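Local coordinates for protein endo-1,3-beta-glucanase, family GH16 (Zobellia galactanivorans, PDB 5FUI) that probably binds the beta-1,3-glucan laminarin through its family 6 carbohydrate-binding module, which is appended to a marine laminarinase, at residues Ser43-Pro48 with Phe114-Ile119; Tyr58-Arg63 with Val101-Asn106; Tyr62-Ala67 with Ser88-Gly93. All coordinates share one frame; numbering follows the deposited sequence. Where two conformers were deposited one is given.

Contact 1: residues Ser43-Pro48 with Phe114-Ile119. With APY (2-aminomethyl-pyridine), chain C.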
loop_
_atom_site.group_PDB
_atom_site.type_symbol
_atom_site.label_atom_id
_atom_site.label_comp_id
_atom_site.label_asym_id
_atom_site.label_seq_id
_atom_site.Cartn_x
_atom_site.Cartn_y
_atom_site.Cartn_z
ATOM N N SER A 43 -6.960 -0.011 10.617
ATOM C CA SER A 43 -7.296 0.727 9.379
ATOM C C SER A 43 -6.967 -0.133 8.141
ATOM O O SER A 43 -6.121 -1.008 8.194
ATOM C CB SER A 43 -6.425 1.961 9.310
ATOM O OG SER A 43 -6.670 2.822 10.418
ATOM N N TRP A 44 -7.680 0.125 7.038
ATOM C CA TRP A 44 -7.386 -0.522 5.800
ATOM C C TRP A 44 -7.899 0.233 4.621
ATOM O O TRP A 44 -8.723 1.182 4.771
ATOM C CB TRP A 44 -7.912 -1.991 5.762
ATOM C CG TRP A 44 -9.408 -2.104 6.103
ATOM C CD1 TRP A 44 -10.003 -2.332 7.335
ATOM C CD2 TRP A 44 -10.524 -1.877 5.158
ATOM N NE1 TRP A 44 -11.386 -2.307 7.227
ATOM C CE2 TRP A 44 -11.749 -1.988 5.923
ATOM C CE3 TRP A 44 -10.601 -1.499 3.784
ATOM C CZ2 TRP A 44 -12.977 -1.797 5.352
ATOM C CZ3 TRP A 44 -11.900 -1.371 3.206
ATOM C CH2 TRP A 44 -13.031 -1.528 3.989
ATOM N N MET A 45 -7.448 -0.172 3.435
ATOM C CA MET A 45 -7.906 0.450 2.185
ATOM C C MET A 45 -8.055 -0.649 1.170
ATOM O O MET A 45 -7.222 -1.576 1.139
ATOM C CB MET A 45 -6.909 1.470 1.681
ATOM C CG MET A 45 -6.643 2.643 2.601
ATOM S SD MET A 45 -5.272 2.297 3.833
ATOM C CE MET A 45 -3.881 2.543 2.809
ATOM N N SER A 46 -9.005 -0.523 0.267
ATOM C CA SER A 46 -9.236 -1.557 -0.741
ATOM C C SER A 46 -9.335 -0.904 -2.139
ATOM O O SER A 46 -10.078 0.055 -2.310
ATOM C CB SER A 46 -10.549 -2.288 -0.391
ATOM O OG SER A 46 -10.949 -3.280 -1.286
ATOM N N TYR A 47 -8.665 -1.512 -3.120
ATOM C CA TYR A 47 -8.558 -0.982 -4.509
ATOM C C TYR A 47 -9.074 -2.054 -5.481
ATOM O O TYR A 47 -8.446 -3.076 -5.693
ATOM C CB TYR A 47 -7.070 -0.712 -4.791
ATOM C CG TYR A 47 -6.422 0.211 -3.789
ATOM C CD1 TYR A 47 -5.851 -0.293 -2.586
ATOM C CD2 TYR A 47 -6.417 1.634 -3.994
ATOM C CE1 TYR A 47 -5.253 0.573 -1.660
ATOM C CE2 TYR A 47 -5.819 2.492 -3.054
ATOM C CZ TYR A 47 -5.287 1.951 -1.850
ATOM O OH TYR A 47 -4.714 2.717 -0.897
ATOM N N PRO A 48 -10.266 -1.859 -6.064
ATOM C CA PRO A 48 -10.804 -2.874 -6.993
ATOM C C PRO A 48 -10.118 -2.807 -8.391
ATOM O O PRO A 48 -9.548 -1.785 -8.818
ATOM C CB PRO A 48 -12.276 -2.504 -7.095
ATOM C CG PRO A 48 -12.218 -1.015 -7.058
ATOM C CD PRO A 48 -11.260 -0.785 -5.855
ATOM N N PHE A 114 -7.442 -5.425 -4.545
ATOM C CA PHE A 114 -6.151 -5.348 -3.825
ATOM C C PHE A 114 -6.341 -4.651 -2.491
ATOM O O PHE A 114 -6.930 -3.553 -2.470
ATOM C CB PHE A 114 -5.187 -4.613 -4.751
ATOM C CG PHE A 114 -3.776 -4.414 -4.208
ATOM C CD1 PHE A 114 -2.822 -5.430 -4.248
ATOM C CD2 PHE A 114 -3.420 -3.184 -3.731
ATOM C CE1 PHE A 114 -1.552 -5.198 -3.740
ATOM C CE2 PHE A 114 -2.145 -2.954 -3.255
ATOM C CZ PHE A 114 -1.228 -3.963 -3.235
ATOM N N GLY A 115 -5.936 -5.267 -1.361
ATOM C CA GLY A 115 -6.201 -4.712 -0.067
ATOM C C GLY A 115 -4.910 -4.449 0.708
ATOM O O GLY A 115 -3.980 -5.261 0.645
ATOM N N LEU A 116 -4.882 -3.330 1.447
ATOM C CA LEU A 116 -3.792 -3.027 2.401
ATOM C C LEU A 116 -4.396 -2.916 3.784
ATOM O O LEU A 116 -5.403 -2.219 3.932
ATOM C CB LEU A 116 -3.105 -1.648 2.044
ATOM C CG LEU A 116 -2.479 -1.681 0.646
ATOM C CD1 LEU A 116 -1.797 -0.332 0.420
ATOM C CD2 LEU A 116 -1.520 -2.843 0.553
ATOM N N TYR A 117 -3.831 -3.653 4.734
ATOM C CA TYR A 117 -4.448 -3.687 6.042
ATOM C C TYR A 117 -3.399 -3.313 7.062
ATOM O O TYR A 117 -2.334 -3.953 7.152
ATOM C CB TYR A 117 -4.922 -5.157 6.294
ATOM C CG TYR A 117 -6.106 -5.280 7.230
ATOM C CD1 TYR A 117 -6.005 -4.884 8.553
ATOM C CD2 TYR A 117 -7.372 -5.742 6.761
ATOM C CE1 TYR A 117 -7.097 -4.988 9.438
ATOM C CE2 TYR A 117 -8.446 -5.862 7.599
ATOM C CZ TYR A 117 -8.306 -5.543 8.938
ATOM O OH TYR A 117 -9.443 -5.638 9.736
ATOM N N SER A 118 -3.680 -2.307 7.874
ATOM C CA SER A 118 -2.729 -1.857 8.877
ATOM C C SER A 118 -2.718 -2.781 10.094
ATOM O O SER A 118 -3.709 -2.895 10.839
ATOM C CB SER A 118 -3.137 -0.465 9.327
ATOM O OG SER A 118 -2.197 0.007 10.306
ATOM N N ILE A 119 -1.591 -3.431 10.266
ATOM C CA ILE A 119 -1.338 -4.233 11.471
ATOM C C ILE A 119 -0.928 -3.335 12.616
ATOM O O ILE A 119 -1.424 -3.514 13.764
ATOM C CB ILE A 119 -0.195 -5.235 11.183
ATOM C CG1 ILE A 119 -0.710 -6.231 10.106
ATOM C CG2 ILE A 119 0.255 -5.954 12.487
ATOM C CD1 ILE A 119 0.459 -7.057 9.517
HETATM N N APY C . -8.274 -6.849 2.383
HETATM C CM APY C . -8.070 -5.516 2.916
HETATM C C2 APY C . -9.525 -5.427 3.346
HETATM C C3 APY C . -9.842 -5.702 4.655
HETATM C C4 APY C . -11.189 -5.716 5.090
HETATM C C5 APY C . -12.208 -5.541 4.136
HETATM C C6 APY C . -11.885 -5.277 2.814
HETATM N N1 APY C . -10.556 -5.278 2.439
#
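W44 and Y117 face each other across two antiparallel strands of the beta-sandwich of this family 6 carbohydrate-binding module; the strand axes approach to 4.7 Å and run 172° apart. The backbone evidence is a ladder of five hydrogen bonds. M45 and L116 form one hydrogen-bonded pair, Y47 and F114 the next, and S118 N adds a bond to S43 O (2.8 Å).

Aromatic contacts occupy the face that carries W44, S46 and Y117. CB of W44 sits over the Y117 ring, 4.2 Å from its centroid, a CH-pi contact, while the two ring planes are inclined by 31°. With chi1 at 53°, W44 CG is wedged between its own N and carbonyl carbon, and one indole face lies under the bound 2-aminomethyl-pyridine, whose C4 is 3.9 Å from W44 CE2. Y117 meets the same ligand with its ring edge, and G115 lies beneath the aminomethyl group, where a CB would clash with the amine. A leucine in place of W44 would probably deprive the pyridine of its flat support and the Y117 ring of its indole neighbour.

Apolar contacts fill the other face, where L116 also packs on I125 and I128 of strand 124-131. There the F114 ring receives Y47 at its edge, with Y47 CD1 3.9 Å from F114 CD2.

Contact 2: residues Tyr58-Arg63 with Val101-Asn106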
loop_
_atom_site.group_PDB
_atom_site.type_symbol
_atom_site.label_atom_id
_atom_site.label_comp_id
_atom_site.label_asym_id
_atom_site.label_seq_id
_atom_site.Cartn_x
_atom_site.Cartn_y
_atom_site.Cartn_z
ATOM N N TYR A 58 6.083 -10.439 -9.381
ATOM C CA TYR A 58 5.948 -8.994 -9.513
ATOM C C TYR A 58 6.710 -8.282 -8.384
ATOM O O TYR A 58 6.768 -8.794 -7.221
ATOM C CB TYR A 58 4.484 -8.575 -9.326
ATOM C CG TYR A 58 3.613 -8.950 -10.485
ATOM C CD1 TYR A 58 3.145 -10.246 -10.657
ATOM C CD2 TYR A 58 3.296 -8.001 -11.472
ATOM C CE1 TYR A 58 2.347 -10.604 -11.713
ATOM C CE2 TYR A 58 2.494 -8.296 -12.574
ATOM C CZ TYR A 58 2.017 -9.633 -12.704
ATOM O OH TYR A 58 1.242 -9.925 -13.822
ATOM N N LEU A 59 7.212 -7.099 -8.734
ATOM C CA LEU A 59 7.728 -6.179 -7.681
ATOM C C LEU A 59 6.574 -5.244 -7.343
ATOM O O LEU A 59 6.000 -4.572 -8.255
ATOM C CB LEU A 59 8.951 -5.367 -8.234
ATOM C CG LEU A 59 9.544 -4.406 -7.189
ATOM C CD1 LEU A 59 10.219 -5.214 -6.077
ATOM C CD2 LEU A 59 10.568 -3.496 -7.982
ATOM N N ILE A 60 6.261 -5.161 -6.037
ATOM C CA ILE A 60 5.236 -4.200 -5.618
ATOM C C ILE A 60 5.939 -3.234 -4.630
ATOM O O ILE A 60 6.497 -3.626 -3.607
ATOM C CB ILE A 60 4.010 -4.826 -4.952
ATOM C CG1 ILE A 60 3.443 -6.015 -5.847
ATOM C CG2 ILE A 60 2.991 -3.696 -4.733
ATOM C CD1 ILE A 60 2.126 -6.573 -5.266
ATOM N N GLU A 61 5.935 -1.964 -5.051
ATOM C CA GLU A 61 6.595 -0.850 -4.310
ATOM C C GLU A 61 5.562 -0.026 -3.615
ATOM O O GLU A 61 4.464 0.162 -4.159
ATOM C CB GLU A 61 7.338 0.089 -5.263
ATOM C CG GLU A 61 8.621 -0.511 -5.893
ATOM C CD GLU A 61 9.058 0.407 -6.988
ATOM O OE1 GLU A 61 8.460 0.332 -8.087
ATOM O OE2 GLU A 61 9.990 1.264 -6.758
ATOM N N TYR A 62 5.911 0.471 -2.432
ATOM C CA TYR A 62 5.028 1.272 -1.598
ATOM C C TYR A 62 5.763 2.516 -1.164
ATOM O O TYR A 62 6.838 2.432 -0.539
ATOM C CB TYR A 62 4.544 0.492 -0.315
ATOM C CG TYR A 62 3.872 -0.820 -0.656
ATOM C CD1 TYR A 62 4.571 -1.976 -0.852
ATOM C CD2 TYR A 62 2.464 -0.851 -0.822
ATOM C CE1 TYR A 62 3.894 -3.166 -1.166
ATOM C CE2 TYR A 62 1.776 -2.036 -1.145
ATOM C CZ TYR A 62 2.503 -3.150 -1.326
ATOM O OH TYR A 62 1.839 -4.316 -1.602
ATOM N N ARG A 63 5.211 3.678 -1.525
ATOM C CA ARG A 63 5.809 4.987 -1.183
ATOM C C ARG A 63 5.236 5.426 0.119
ATOM O O ARG A 63 4.053 5.776 0.230
ATOM C CB ARG A 63 5.586 5.972 -2.316
ATOM C CG ARG A 63 6.285 7.353 -2.195
ATOM C CD ARG A 63 7.801 7.094 -2.319
ATOM N NE ARG A 63 8.521 8.383 -2.378
ATOM C CZ ARG A 63 9.855 8.469 -2.378
ATOM N NH1 ARG A 63 10.631 7.357 -2.316
ATOM N NH2 ARG A 63 10.448 9.685 -2.401
ATOM N N VAL A 101 9.480 1.164 -0.039
ATOM C CA VAL A 101 9.756 -0.232 0.337
ATOM C C VAL A 101 9.071 -1.132 -0.688
ATOM O O VAL A 101 8.219 -0.698 -1.481
ATOM C CB VAL A 101 9.284 -0.541 1.799
ATOM C CG1 VAL A 101 10.104 0.335 2.807
ATOM C CG2 VAL A 101 7.737 -0.331 1.923
ATOM N N SER A 102 9.391 -2.415 -0.624
ATOM C CA SER A 102 8.825 -3.328 -1.637
ATOM C C SER A 102 8.667 -4.745 -1.134
ATOM O O SER A 102 9.239 -5.140 -0.131
ATOM C CB SER A 102 9.639 -3.312 -2.916
ATOM O OG SER A 102 10.938 -3.947 -2.675
ATOM N N GLN A 103 7.910 -5.514 -1.904
ATOM C CA GLN A 103 7.880 -6.960 -1.769
ATOM C C GLN A 103 7.911 -7.548 -3.176
ATOM O O GLN A 103 7.480 -6.904 -4.111
ATOM C CB GLN A 103 6.611 -7.372 -1.017
ATOM C CG GLN A 103 5.326 -7.061 -1.788
ATOM C CD GLN A 103 4.030 -7.230 -1.006
ATOM O OE1 GLN A 103 3.024 -6.730 -1.465
ATOM N NE2 GLN A 103 4.022 -7.937 0.091
ATOM N N THR A 104 8.456 -8.752 -3.278
ATOM C CA THR A 104 8.461 -9.505 -4.550
ATOM C C THR A 104 7.635 -10.739 -4.367
ATOM O O THR A 104 7.970 -11.579 -3.487
ATOM C CB THR A 104 9.901 -9.837 -5.002
ATOM O OG1 THR A 104 10.648 -8.632 -5.201
ATOM C CG2 THR A 104 9.931 -10.563 -6.316
ATOM N N VAL A 105 6.518 -10.811 -5.110
ATOM C CA VAL A 105 5.576 -11.867 -4.824
ATOM C C VAL A 105 5.032 -12.474 -6.136
ATOM O O VAL A 105 5.029 -11.859 -7.167
ATOM C CB VAL A 105 4.552 -11.326 -3.793
ATOM C CG1 VAL A 105 3.798 -10.080 -4.297
ATOM C CG2 VAL A 105 3.660 -12.395 -3.203
ATOM N N ASN A 106 4.551 -13.703 -6.069
ATOM C CA ASN A 106 4.079 -14.420 -7.229
ATOM C C ASN A 106 2.575 -14.398 -7.288
ATOM O O ASN A 106 1.938 -14.721 -6.322
ATOM C CB ASN A 106 4.591 -15.848 -7.100
ATOM C CG ASN A 106 4.393 -16.663 -8.350
ATOM O OD1 ASN A 106 5.341 -16.908 -9.078
ATOM N ND2 ASN A 106 3.173 -17.149 -8.568
#
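Y58 to Y62 pair with V105 to V101 in antiparallel register, the axes 4.6 Å apart at closest and their directions 161° apart, and six backbone hydrogen bonds join the hydrogen-bonded pairs Y58-V105, I60-Q103 and Y62-V101. This is an edge pairing in one sheet of the family 6 beta-sandwich. Between the bonded pairs lie the non-hydrogen-bonded pairs L59-T104 and E61-S102, where the CA atoms come closer: those of E61 and S102 are 4.3 Å apart, and S102 CA makes a CA-H...O contact with I60 O.

The side-chain bond of the contact runs from Y62 OH to Q103 OE1, 2.7 Å long. The amide oxygen lies in the plane of the tyrosine ring, at its edge, but the hydroxyl approaches 40° out of the amide's carbonyl plane; the two flat groups are steeply inclined to each other. With chi1 at 65°, Q103 CG stands close to both N and C of its own residue, and the extended chain beyond brings the amide across to the tyrosine. S75 OG is a second partner of OE1, which is therefore gripped by two hydrogen bonds.

Q103 lies alongside I60, both pointing the same way. I60 CD1 approaches V105 CG1 at 4.0 Å in one of the two conformers of V105, a contact to be taken as tentative. Farther along, V101 CG2 touches Y62 CB. On the face of L59 and E61, L59 CD1 touches the hydroxyls of both S102 and T104, 3.6 Å from T104 OG1.

Strand 97-107 is the outermost strand of its four-stranded sheet within the chain, and strand 56-66 separates it from strand 124-131. Toward the interior, Y62 meets F73 edge-to-face and packs on I128, while Q103 touches L84 of strand 82-88.

Contact 3: residues Tyr62-Ala67 with Ser88-Gly93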
loop_
_atom_site.group_PDB
_atom_site.type_symbol
_atom_site.label_atom_id
_atom_site.label_comp_id
_atom_site.label_asym_id
_atom_site.label_seq_id
_atom_site.Cartn_x
_atom_site.Cartn_y
_atom_site.Cartn_z
ATOM N N TYR A 62 5.911 0.471 -2.432
ATOM C CA TYR A 62 5.028 1.272 -1.598
ATOM C C TYR A 62 5.763 2.516 -1.164
ATOM O O TYR A 62 6.838 2.432 -0.539
ATOM C CB TYR A 62 4.544 0.492 -0.315
ATOM C CG TYR A 62 3.872 -0.820 -0.656
ATOM C CD1 TYR A 62 4.571 -1.976 -0.852
ATOM C CD2 TYR A 62 2.464 -0.851 -0.822
ATOM C CE1 TYR A 62 3.894 -3.166 -1.166
ATOM C CE2 TYR A 62 1.776 -2.036 -1.145
ATOM C CZ TYR A 62 2.503 -3.150 -1.326
ATOM O OH TYR A 62 1.839 -4.316 -1.602
ATOM N N ARG A 63 5.211 3.678 -1.525
ATOM C CA ARG A 63 5.809 4.987 -1.183
ATOM C C ARG A 63 5.236 5.426 0.119
ATOM O O ARG A 63 4.053 5.776 0.230
ATOM C CB ARG A 63 5.586 5.972 -2.316
ATOM C CG ARG A 63 6.285 7.353 -2.195
ATOM C CD ARG A 63 7.801 7.094 -2.319
ATOM N NE ARG A 63 8.521 8.383 -2.378
ATOM C CZ ARG A 63 9.855 8.469 -2.378
ATOM N NH1 ARG A 63 10.631 7.357 -2.316
ATOM N NH2 ARG A 63 10.448 9.685 -2.401
ATOM N N VAL A 64 6.063 5.318 1.164
ATOM C CA VAL A 64 5.592 5.395 2.591
ATOM C C VAL A 64 6.408 6.400 3.413
ATOM O O VAL A 64 7.536 6.735 3.044
ATOM C CB VAL A 64 5.632 4.003 3.293
ATOM C CG1 VAL A 64 4.591 3.077 2.609
ATOM C CG2 VAL A 64 7.025 3.372 3.283
ATOM N N ALA A 65 5.854 6.854 4.543
ATOM C CA ALA A 65 6.586 7.690 5.480
ATOM C C ALA A 65 6.153 7.373 6.878
ATOM O O ALA A 65 4.982 6.940 7.105
ATOM C CB ALA A 65 6.193 9.152 5.189
ATOM N N SER A 66 7.045 7.703 7.867
ATOM C CA SER A 66 6.586 7.585 9.259
ATOM C C SER A 66 7.561 8.373 10.107
ATOM O O SER A 66 8.780 8.321 9.890
ATOM C CB SER A 66 6.568 6.136 9.767
ATOM O OG SER A 66 6.120 6.164 11.125
ATOM N N ALA A 67 6.990 9.081 11.097
ATOM C CA ALA A 67 7.847 9.698 12.126
ATOM C C ALA A 67 8.138 8.789 13.319
ATOM O O ALA A 67 8.866 9.257 14.275
ATOM C CB ALA A 67 7.254 11.028 12.575
ATOM N N SER A 88 7.096 -3.659 6.580
ATOM C CA SER A 88 7.412 -2.742 7.675
ATOM C C SER A 88 7.733 -1.359 7.100
ATOM O O SER A 88 8.479 -1.228 6.087
ATOM C CB SER A 88 8.694 -3.253 8.356
ATOM O OG SER A 88 8.356 -4.466 8.994
ATOM N N VAL A 89 7.252 -0.295 7.749
ATOM C CA VAL A 89 7.498 1.075 7.277
ATOM C C VAL A 89 8.667 1.600 8.152
ATOM O O VAL A 89 8.573 1.681 9.390
ATOM C CB VAL A 89 6.244 1.982 7.503
ATOM C CG1 VAL A 89 6.579 3.387 7.077
ATOM C CG2 VAL A 89 5.058 1.435 6.673
ATOM N N PRO A 90 9.801 2.016 7.499
ATOM C CA PRO A 90 10.895 2.598 8.246
ATOM C C PRO A 90 10.461 3.848 8.967
ATOM O O PRO A 90 9.569 4.567 8.515
ATOM C CB PRO A 90 11.947 2.954 7.146
ATOM C CG PRO A 90 11.596 1.905 6.052
ATOM C CD PRO A 90 10.096 1.881 6.050
ATOM N N ASN A 91 11.158 4.131 10.056
ATOM C CA ASN A 91 11.049 5.471 10.678
ATOM C C ASN A 91 11.891 6.453 9.838
ATOM O O ASN A 91 13.155 6.458 9.860
ATOM C CB ASN A 91 11.529 5.439 12.101
ATOM C CG ASN A 91 11.315 6.771 12.782
ATOM O OD1 ASN A 91 11.199 7.810 12.153
ATOM N ND2 ASN A 91 11.255 6.729 14.167
ATOM N N THR A 92 11.233 7.143 8.929
ATOM C CA THR A 92 11.914 8.056 8.007
ATOM C C THR A 92 12.085 9.429 8.647
ATOM O O THR A 92 12.650 10.326 8.014
ATOM C CB THR A 92 11.069 8.250 6.722
ATOM O OG1 THR A 92 9.803 8.841 7.105
ATOM C CG2 THR A 92 10.812 6.874 6.009
ATOM N N GLY A 93 11.653 9.509 9.952
ATOM C CA GLY A 93 11.850 10.762 10.734
ATOM C C GLY A 93 10.922 11.899 10.401
ATOM O O GLY A 93 11.177 13.023 10.864
HETATM O O HOH W 1 10.532 8.827 16.394
#
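S66 O receives the backbone N of T92 at 2.9 Å, a weak hydrogen bond because its N-H...O angle is only 125°. T92 OG1 lies 3.0 Å from the same carbonyl oxygen, but its hydrogen bond to N97 O is another claim on the hydroxyl. The chi1 of T92, 62°, sets OG1 opposite the hydrogen on CA, on the side facing S66.

N91 organises the loop from within. Its OD1 accepts from G93 N at 2.8 Å, the donor lying in the carbonyl plane, and this closes an Asx turn. G93 has phi 76°, a conformation that glycine adopts readily. A water links the segments farther out, donating to A67 O and accepting from N91 ND2, whose other partner is D69 OD1.

Apolar packing involves the residues just before N91. V89 CG1 inserts between V64 CG2 and S66 CB, 3.8 Å from each, and the two valine side chains cross at an angle. S66 CB also lies 3.6 Å from P90 O, while S66 OG turns to G122 O and V68 N.

The contact thus joins the end of strand 56-66 to the loop that leaves strand 82-88. With one weak, bent backbone bond and a water bridge, the loop is probably held to the strand largely by the packing of V89 on V64 and S66 CB, while the Asx turn shapes the loop itself.

Overall arrangement
Contact 1 is largely buried and belongs to the five-stranded sheet, whereas contact 2, partly buried, belongs to the four-stranded one; their centres are about 15 Å apart. The two sheets meet where the F114 and L116 side chains pack on Y62, with F114 CZ 3.5 Å from Y62 OH. The ranges of contacts 2 and 3 on strand 56-66 overlap at Y62 and R63, and V101 packs on V64 and P90 between them. Regular backbone ladders hold contacts 1 and 2, but contact 3, partly buried and loop-based, has one weak backbone bond, a water bridge and valine packing, with an Asx turn shaping its loop. Of the three, contact 1 alone contributes residues to a pyridine pocket.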